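Local structure of uncharacterized protein DSY3957 (Desulfitobacterium hafniense, 3HXL) at residues L322-T334 / K339-D351. The protein is probably a phage tail sheath protein, a subunit of the contractile sheath that surrounds the tail tube of myovirus-type tails. Numbering follows the deposited sequence.
Sequences LVEQDINTLTSFT and KQFAKNRVIRVLD
Asp326 meets the start of helix 344-364 with both backbone and side chain. Its carbonyl O accepts from Asn344 N (3.1 Å). With CG anti to the backbone N (chi1 -177°), the carboxylate of Asp326 reaches the first turn of the helix and lies against Asn344 CB. OD1 takes Asn344 ND2 at 2.8 Å, from above the carboxylate plane, and also a water that Arg348 NH1 holds. OD2 forms a salt bridge with Arg348 NH2 (2.8 Å), the carboxylate and guanidinium planes nearly coplanar, 16° apart. Leu283 N also bonds OD2, and Glu281 O takes Arg348 NH2, so the buried charge pair has further partners.

Asn328 grips the 3-10 segment 339-342. Its N bonds Ala342 O at 2.8 Å. CB lies near Asn344 OD1, and CG lies 3.4 Å from Ala342 O. At the tip ND2 gives an almost straight bond to Phe341 O (2.9 Å, 175°). Farther along, Lys339 CA sits 3.5 Å above the centre of the Phe333 ring, a CH-pi contact, and Ala342 CB touches the ring edge.

The single beta bridge of Ile327 with Lys343 and the Asp326 and Asn328 bonds join the subtilisin-like region to the C-terminal region of the sheath protein. Asn328 OD1 accepts from Leu330 N, an Asx turn that shapes 322-334.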
ATOM      1  N   LEU A 322      17.328  11.005   7.822  1.00 14.17           N
ATOM      2  CA  LEU A 322      16.596  11.909   6.951  1.00 13.79           C
ATOM      3  C   LEU A 322      16.619  11.500   5.489  1.00 18.40           C
ATOM      4  O   LEU A 322      17.605  10.948   5.004  1.00 15.38           O
ATOM      5  CB  LEU A 322      17.154  13.323   7.081  1.00 19.74           C
ATOM      6  CG  LEU A 322      16.668  14.178   8.259  1.00 31.35           C
ATOM      7  CD1 LEU A 322      16.544  13.363   9.522  1.00 38.14           C
ATOM      8  CD2 LEU A 322      17.624  15.342   8.442  1.00 20.26           C
ATOM      9  N   VAL A 323      15.514  11.755   4.798  1.00 17.36           N
ATOM     10  CA  VAL A 323      15.437  11.467   3.374  1.00 21.08           C
ATOM     11  C   VAL A 323      16.337  12.528   2.756  1.00 18.33           C
ATOM     12  O   VAL A 323      16.106  13.726   2.942  1.00 18.57           O
ATOM     13  CB  VAL A 323      13.995  11.635   2.837  1.00 13.30           C
ATOM     14  CG1 VAL A 323      13.990  11.542   1.314  1.00 16.53           C
ATOM     15  CG2 VAL A 323      13.097  10.548   3.425  1.00 13.01           C
ATOM     16  N   GLU A 324      17.367  12.095   2.036  1.00 14.94           N
ATOM     17  CA  GLU A 324      18.297  13.037   1.413  1.00 19.86           C
ATOM     18  C   GLU A 324      17.545  13.906   0.419  1.00 19.38           C
ATOM     19  O   GLU A 324      17.570  15.136   0.504  1.00 16.46           O
ATOM     20  CB  GLU A 324      19.427  12.275   0.704  1.00 20.54           C
ATOM     21  CG  GLU A 324      20.490  13.157   0.035  1.00 17.20           C
ATOM     22  CD  GLU A 324      21.266  14.034   1.017  1.00 22.78           C
ATOM     23  OE1 GLU A 324      21.559  13.574   2.141  1.00 21.11           O
ATOM     24  OE2 GLU A 324      21.599  15.181   0.653  1.00 27.89           O
ATOM     25  N   GLN A 325      16.886  13.247  -0.529  1.00 13.74           N
ATOM     26  CA  GLN A 325      16.082  13.919  -1.545  1.00 15.52           C
ATOM     27  C   GLN A 325      14.932  12.998  -1.911  1.00 14.74           C
ATOM     28  O   GLN A 325      15.128  11.804  -2.126  1.00 11.66           O
ATOM     29  CB  GLN A 325      16.914  14.248  -2.791  1.00 17.54           C
ATOM     30  CG  GLN A 325      17.802  15.468  -2.613  1.00 21.97           C
ATOM     31  CD  GLN A 325      18.346  15.999  -3.923  1.00 21.36           C
ATOM     32  OE1 GLN A 325      17.732  15.836  -4.977  1.00 21.00           O
ATOM     33  NE2 GLN A 325      19.492  16.662  -3.862  1.00 23.02           N
ATOM     34  N   ASP A 326      13.727  13.565  -1.948  1.00 17.62           N
ATOM     35  CA  ASP A 326      12.508  12.826  -2.261  1.00 16.44           C
ATOM     36  C   ASP A 326      12.413  12.733  -3.783  1.00 14.82           C
ATOM     37  O   ASP A 326      11.672  13.485  -4.418  1.00 12.94           O
ATOM     38  CB  ASP A 326      11.307  13.583  -1.668  1.00 17.33           C
ATOM     39  CG  ASP A 326       9.983  12.859  -1.859  1.00 20.04           C
ATOM     40  OD1 ASP A 326       9.987  11.671  -2.254  1.00 15.57           O
ATOM     41  OD2 ASP A 326       8.934  13.493  -1.600  1.00 16.47           O
ATOM     42  N   ILE A 327      13.174  11.810  -4.361  1.00 14.14           N
ATOM     43  CA  ILE A 327      13.195  11.646  -5.809  1.00 12.27           C
ATOM     44  C   ILE A 327      12.914  10.228  -6.272  1.00 16.03           C
ATOM     45  O   ILE A 327      13.042   9.269  -5.500  1.00 13.06           O
ATOM     46  CB  ILE A 327      14.567  12.053  -6.397  1.00 15.44           C
ATOM     47  CG1 ILE A 327      15.675  11.200  -5.762  1.00 19.32           C
ATOM     48  CG2 ILE A 327      14.819  13.526  -6.165  1.00 18.60           C
ATOM     49  CD1 ILE A 327      17.041  11.363  -6.432  1.00 17.57           C
ATOM     50  N   ASN A 328      12.512  10.110  -7.536  1.00 11.53           N
ATOM     51  CA  ASN A 328      12.245   8.811  -8.139  1.00 14.64           C
ATOM     52  C   ASN A 328      13.446   8.476  -9.036  1.00 17.50           C
ATOM     53  O   ASN A 328      14.413   9.236  -9.085  1.00 16.36           O
ATOM     54  CB  ASN A 328      10.922   8.828  -8.926  1.00  9.75           C
ATOM     55  CG  ASN A 328      10.858   9.937  -9.957  1.00 14.48           C
ATOM     56  OD1 ASN A 328      11.649   9.975 -10.907  1.00 18.12           O
ATOM     57  ND2 ASN A 328       9.900  10.841  -9.786  1.00 13.19           N
ATOM     58  N   THR A 329      13.387   7.349  -9.738  1.00 15.17           N
ATOM     59  CA  THR A 329      14.508   6.913 -10.571  1.00 15.36           C
ATOM     60  C   THR A 329      14.743   7.605 -11.905  1.00 19.91           C
ATOM     61  O   THR A 329      15.726   7.299 -12.586  1.00 19.72           O
ATOM     62  CB  THR A 329      14.414   5.421 -10.878  1.00  9.26           C
ATOM     63  OG1 THR A 329      13.230   5.170 -11.633  1.00 16.54           O
ATOM     64  CG2 THR A 329      14.368   4.615  -9.598  1.00 11.03           C
ATOM     65  N   LEU A 330      13.862   8.511 -12.307  1.00 14.05           N
ATOM     66  CA  LEU A 330      14.052   9.177 -13.593  1.00 12.76           C
ATOM     67  C   LEU A 330      15.331  10.001 -13.661  1.00 16.10           C
ATOM     68  O   LEU A 330      15.502  10.959 -12.901  1.00 16.79           O
ATOM     69  CB  LEU A 330      12.861  10.081 -13.918  1.00 13.68           C
ATOM     70  CG  LEU A 330      12.999  10.831 -15.246  1.00 17.00           C
ATOM     71  CD1 LEU A 330      12.955   9.832 -16.415  1.00 13.70           C
ATOM     72  CD2 LEU A 330      11.856  11.828 -15.378  1.00 16.01           C
ATOM     73  N   THR A 331      16.229   9.627 -14.574  1.00 14.77           N
ATOM     74  CA  THR A 331      17.484  10.356 -14.759  1.00 16.00           C
ATOM     75  C   THR A 331      17.717  10.779 -16.208  1.00 17.86           C
ATOM     76  O   THR A 331      18.480  11.707 -16.458  1.00 20.66           O
ATOM     77  CB  THR A 331      18.729   9.542 -14.311  1.00 19.12           C
ATOM     78  OG1 THR A 331      18.801   8.322 -15.057  1.00 24.41           O
ATOM     79  CG2 THR A 331      18.661   9.231 -12.826  1.00 21.06           C
ATOM     80  N   SER A 332      17.073  10.103 -17.160  1.00 19.75           N
ATOM     81  CA  SER A 332      17.232  10.448 -18.571  1.00 21.80           C
ATOM     82  C   SER A 332      16.245  11.556 -18.917  1.00 20.84           C
ATOM     83  O   SER A 332      15.187  11.304 -19.482  1.00 22.02           O
ATOM     84  CB  SER A 332      16.964   9.230 -19.462  1.00 20.04           C
ATOM     85  OG  SER A 332      17.835   8.167 -19.135  1.00 20.76           O
ATOM     86  N   PHE A 333      16.597  12.787 -18.580  1.00 24.20           N
ATOM     87  CA  PHE A 333      15.716  13.908 -18.837  1.00 23.19           C
ATOM     88  C   PHE A 333      15.734  14.357 -20.289  1.00 28.36           C
ATOM     89  O   PHE A 333      16.759  14.270 -20.974  1.00 19.80           O
ATOM     90  CB  PHE A 333      16.088  15.068 -17.914  1.00 25.97           C
ATOM     91  CG  PHE A 333      16.175  14.678 -16.464  1.00 23.51           C
ATOM     92  CD1 PHE A 333      15.083  14.112 -15.815  1.00 18.29           C
ATOM     93  CD2 PHE A 333      17.356  14.866 -15.751  1.00 19.25           C
ATOM     94  CE1 PHE A 333      15.164  13.737 -14.473  1.00 23.45           C
ATOM     95  CE2 PHE A 333      17.449  14.496 -14.410  1.00 21.03           C
ATOM     96  CZ  PHE A 333      16.354  13.931 -13.770  1.00 16.11           C
ATOM     97  N   THR A 334      14.582  14.820 -20.758  1.00 23.16           N
ATOM     98  CA  THR A 334      14.452  15.303 -22.122  1.00 24.26           C
ATOM     99  C   THR A 334      13.766  16.656 -22.094  1.00 22.97           C
ATOM    100  O   THR A 334      13.395  17.153 -21.031  1.00 23.63           O
ATOM    101  CB  THR A 334      13.615  14.344 -22.989  1.00 26.91           C
ATOM    102  OG1 THR A 334      12.271  14.299 -22.494  1.00 28.41           O
ATOM    103  CG2 THR A 334      14.211  12.938 -22.955  1.00 27.75           C
ATOM    104  N   LYS A 339      14.016  17.628 -15.459  1.00 16.18           N
ATOM    105  CA  LYS A 339      14.428  17.177 -14.136  1.00 21.99           C
ATOM    106  C   LYS A 339      13.337  17.305 -13.071  1.00 23.29           C
ATOM    107  O   LYS A 339      13.365  16.597 -12.060  1.00 20.66           O
ATOM    108  CB  LYS A 339      15.679  17.940 -13.683  1.00 26.10           C
ATOM    109  CG  LYS A 339      15.483  19.438 -13.567  1.00 40.30           C
ATOM    110  CD  LYS A 339      16.678  20.110 -12.916  1.00 48.51           C
ATOM    111  CE  LYS A 339      16.418  21.596 -12.715  1.00 49.28           C
ATOM    112  NZ  LYS A 339      17.531  22.262 -11.984  1.00 63.67           N
ATOM    113  N   GLN A 340      12.379  18.201 -13.293  1.00 22.05           N
ATOM    114  CA  GLN A 340      11.296  18.380 -12.334  1.00 20.33           C
ATOM    115  C   GLN A 340      10.509  17.083 -12.143  1.00 18.08           C
ATOM    116  O   GLN A 340       9.988  16.821 -11.058  1.00 17.26           O
ATOM    117  CB  GLN A 340      10.352  19.509 -12.779  1.00 26.30           C
ATOM    118  CG  GLN A 340       9.802  19.373 -14.189  1.00 36.33           C
ATOM    119  CD  GLN A 340      10.665  20.070 -15.237  1.00 48.02           C
ATOM    120  OE1 GLN A 340      11.887  19.898 -15.276  1.00 45.32           O
ATOM    121  NE2 GLN A 340      10.024  20.861 -16.099  1.00 38.52           N
ATOM    122  N   PHE A 341      10.427  16.264 -13.189  1.00 15.29           N
ATOM    123  CA  PHE A 341       9.703  15.000 -13.096  1.00 15.39           C
ATOM    124  C   PHE A 341      10.342  13.979 -12.154  1.00 15.06           C
ATOM    125  O   PHE A 341       9.723  12.970 -11.808  1.00 15.40           O
ATOM    126  CB  PHE A 341       9.521  14.372 -14.485  1.00 12.97           C
ATOM    127  CG  PHE A 341       8.464  15.048 -15.319  1.00 11.93           C
ATOM    128  CD1 PHE A 341       8.756  16.197 -16.039  1.00 19.30           C
ATOM    129  CD2 PHE A 341       7.166  14.552 -15.349  1.00 18.38           C
ATOM    130  CE1 PHE A 341       7.764  16.851 -16.780  1.00 19.51           C
ATOM    131  CE2 PHE A 341       6.169  15.199 -16.086  1.00 17.55           C
ATOM    132  CZ  PHE A 341       6.471  16.347 -16.800  1.00 12.70           C
ATOM    133  N   ALA A 342      11.573  14.242 -11.732  1.00 16.55           N
ATOM    134  CA  ALA A 342      12.272  13.337 -10.823  1.00 14.37           C
ATOM    135  C   ALA A 342      11.850  13.569  -9.372  1.00 13.87           C
ATOM    136  O   ALA A 342      12.119  12.742  -8.501  1.00 15.06           O
ATOM    137  CB  ALA A 342      13.783  13.524 -10.958  1.00 12.05           C
ATOM    138  N   LYS A 343      11.191  14.698  -9.119  1.00 16.80           N
ATOM    139  CA  LYS A 343      10.739  15.044  -7.773  1.00 13.13           C
ATOM    140  C   LYS A 343       9.378  14.418  -7.501  1.00 10.81           C
ATOM    141  O   LYS A 343       8.419  14.645  -8.238  1.00 12.94           O
ATOM    142  CB  LYS A 343      10.669  16.567  -7.622  1.00 22.65           C
ATOM    143  CG  LYS A 343      12.016  17.259  -7.859  1.00 20.27           C
ATOM    144  CD  LYS A 343      11.927  18.783  -7.780  1.00 33.65           C
ATOM    145  CE  LYS A 343      13.285  19.429  -8.071  1.00 41.95           C
ATOM    146  NZ  LYS A 343      13.236  20.922  -8.051  1.00 49.56           N
ATOM    147  N   ASN A 344       9.290  13.640  -6.432  1.00 10.77           N
ATOM    148  CA  ASN A 344       8.034  12.965  -6.128  1.00 11.75           C
ATOM    149  C   ASN A 344       6.859  13.885  -5.828  1.00 17.28           C
ATOM    150  O   ASN A 344       5.709  13.530  -6.102  1.00 11.30           O
ATOM    151  CB  ASN A 344       8.258  11.938  -5.022  1.00 11.90           C
ATOM    152  CG  ASN A 344       9.072  10.763  -5.517  1.00 12.20           C
ATOM    153  OD1 ASN A 344       8.815  10.258  -6.615  1.00 16.38           O
ATOM    154  ND2 ASN A 344      10.062  10.324  -4.731  1.00 11.97           N
ATOM    155  N   ARG A 345       7.131  15.071  -5.290  1.00 15.11           N
ATOM    156  CA  ARG A 345       6.040  16.006  -5.028  1.00 17.43           C
ATOM    157  C   ARG A 345       5.480  16.487  -6.368  1.00 16.13           C
ATOM    158  O   ARG A 345       4.280  16.702  -6.503  1.00 15.00           O
ATOM    159  CB  ARG A 345       6.514  17.215  -4.210  1.00 14.03           C
ATOM    160  CG  ARG A 345       5.460  18.324  -4.170  1.00 19.66           C
ATOM    161  CD  ARG A 345       5.713  19.336  -3.065  1.00 24.38           C
ATOM    162  NE  ARG A 345       7.064  19.869  -3.099  1.00 28.97           N
ATOM    163  CZ  ARG A 345       7.527  20.779  -2.249  1.00 43.77           C
ATOM    164  NH1 ARG A 345       6.733  21.261  -1.292  1.00 26.23           N
ATOM    165  NH2 ARG A 345       8.786  21.197  -2.351  1.00 22.92           N
ATOM    166  N   VAL A 346       6.350  16.663  -7.362  1.00 14.53           N
ATOM    167  CA  VAL A 346       5.882  17.093  -8.679  1.00 15.30           C
ATOM    168  C   VAL A 346       4.976  15.990  -9.225  1.00 15.23           C
ATOM    169  O   VAL A 346       3.897  16.259  -9.760  1.00 16.97           O
ATOM    170  CB  VAL A 346       7.061  17.345  -9.650  1.00 17.34           C
ATOM    171  CG1 VAL A 346       6.549  17.526 -11.087  1.00 15.20           C
ATOM    172  CG2 VAL A 346       7.815  18.593  -9.213  1.00 16.61           C
ATOM    173  N   ILE A 347       5.409  14.746  -9.072  1.00 16.43           N
ATOM    174  CA  ILE A 347       4.608  13.621  -9.535  1.00 16.17           C
ATOM    175  C   ILE A 347       3.252  13.582  -8.816  1.00 13.75           C
ATOM    176  O   ILE A 347       2.226  13.287  -9.433  1.00 13.48           O
ATOM    177  CB  ILE A 347       5.355  12.279  -9.323  1.00 16.20           C
ATOM    178  CG1 ILE A 347       6.622  12.253 -10.181  1.00 18.56           C
ATOM    179  CG2 ILE A 347       4.453  11.102  -9.702  1.00 15.51           C
ATOM    180  CD1 ILE A 347       6.385  12.537 -11.661  1.00 24.18           C
ATOM    181  N   ARG A 348       3.237  13.875  -7.516  1.00 15.37           N
ATOM    182  CA  ARG A 348       1.974  13.876  -6.781  1.00 15.45           C
ATOM    183  C   ARG A 348       1.006  14.925  -7.315  1.00 14.07           C
ATOM    184  O   ARG A 348      -0.188  14.655  -7.460  1.00 15.69           O
ATOM    185  CB  ARG A 348       2.193  14.116  -5.278  1.00 17.35           C
ATOM    186  CG  ARG A 348       2.719  12.900  -4.505  1.00 14.68           C
ATOM    187  CD  ARG A 348       2.739  13.149  -2.979  1.00 15.21           C
ATOM    188  NE  ARG A 348       3.933  13.843  -2.488  1.00 13.37           N
ATOM    189  CZ  ARG A 348       5.138  13.283  -2.382  1.00 18.72           C
ATOM    190  NH1 ARG A 348       5.322  12.017  -2.745  1.00 14.03           N
ATOM    191  NH2 ARG A 348       6.155  13.978  -1.889  1.00 10.20           N
ATOM    192  N   VAL A 349       1.498  16.122  -7.611  1.00 16.70           N
ATOM    193  CA  VAL A 349       0.591  17.143  -8.117  1.00 15.28           C
ATOM    194  C   VAL A 349       0.084  16.801  -9.518  1.00 17.03           C
ATOM    195  O   VAL A 349      -1.102  16.979  -9.816  1.00 16.93           O
ATOM    196  CB  VAL A 349       1.235  18.546  -8.107  1.00 24.48           C
ATOM    197  CG1 VAL A 349       2.540  18.541  -8.859  1.00 33.19           C
ATOM    198  CG2 VAL A 349       0.264  19.553  -8.716  1.00 29.65           C
ATOM    199  N   LEU A 350       0.966  16.282 -10.367  1.00 14.09           N
ATOM    200  CA  LEU A 350       0.573  15.916 -11.720  1.00 12.45           C
ATOM    201  C   LEU A 350      -0.337  14.688 -11.728  1.00 19.07           C
ATOM    202  O   LEU A 350      -1.308  14.639 -12.491  1.00 17.31           O
ATOM    203  CB  LEU A 350       1.809  15.670 -12.586  1.00 17.86           C
ATOM    204  CG  LEU A 350       2.722  16.882 -12.790  1.00 21.16           C
ATOM    205  CD1 LEU A 350       3.787  16.535 -13.818  1.00 18.01           C
ATOM    206  CD2 LEU A 350       1.905  18.085 -13.275  1.00 20.24           C
ATOM    207  N   ASP A 351      -0.036  13.695 -10.891  1.00 16.35           N
ATOM    208  CA  ASP A 351      -0.891  12.510 -10.822  1.00 18.24           C
ATOM    209  C   ASP A 351      -2.250  12.945 -10.274  1.00 16.65           C
ATOM    210  O   ASP A 351      -3.294  12.400 -10.648  1.00 17.69           O
ATOM    211  CB  ASP A 351      -0.279  11.430  -9.915  1.00 13.62           C
ATOM    212  CG  ASP A 351       0.941  10.760 -10.535  1.00 19.70           C
ATOM    213  OD1 ASP A 351       1.296  11.094 -11.687  1.00 22.57           O
ATOM    214  OD2 ASP A 351       1.549   9.893  -9.864  1.00 20.42           O
TER
HETATM  215  O   HOH W   1       7.558  10.589  -2.075  1.00 15.31           O
HETATM  216  O   HOH W   2       9.454  15.697  -3.814  1.00 19.07           O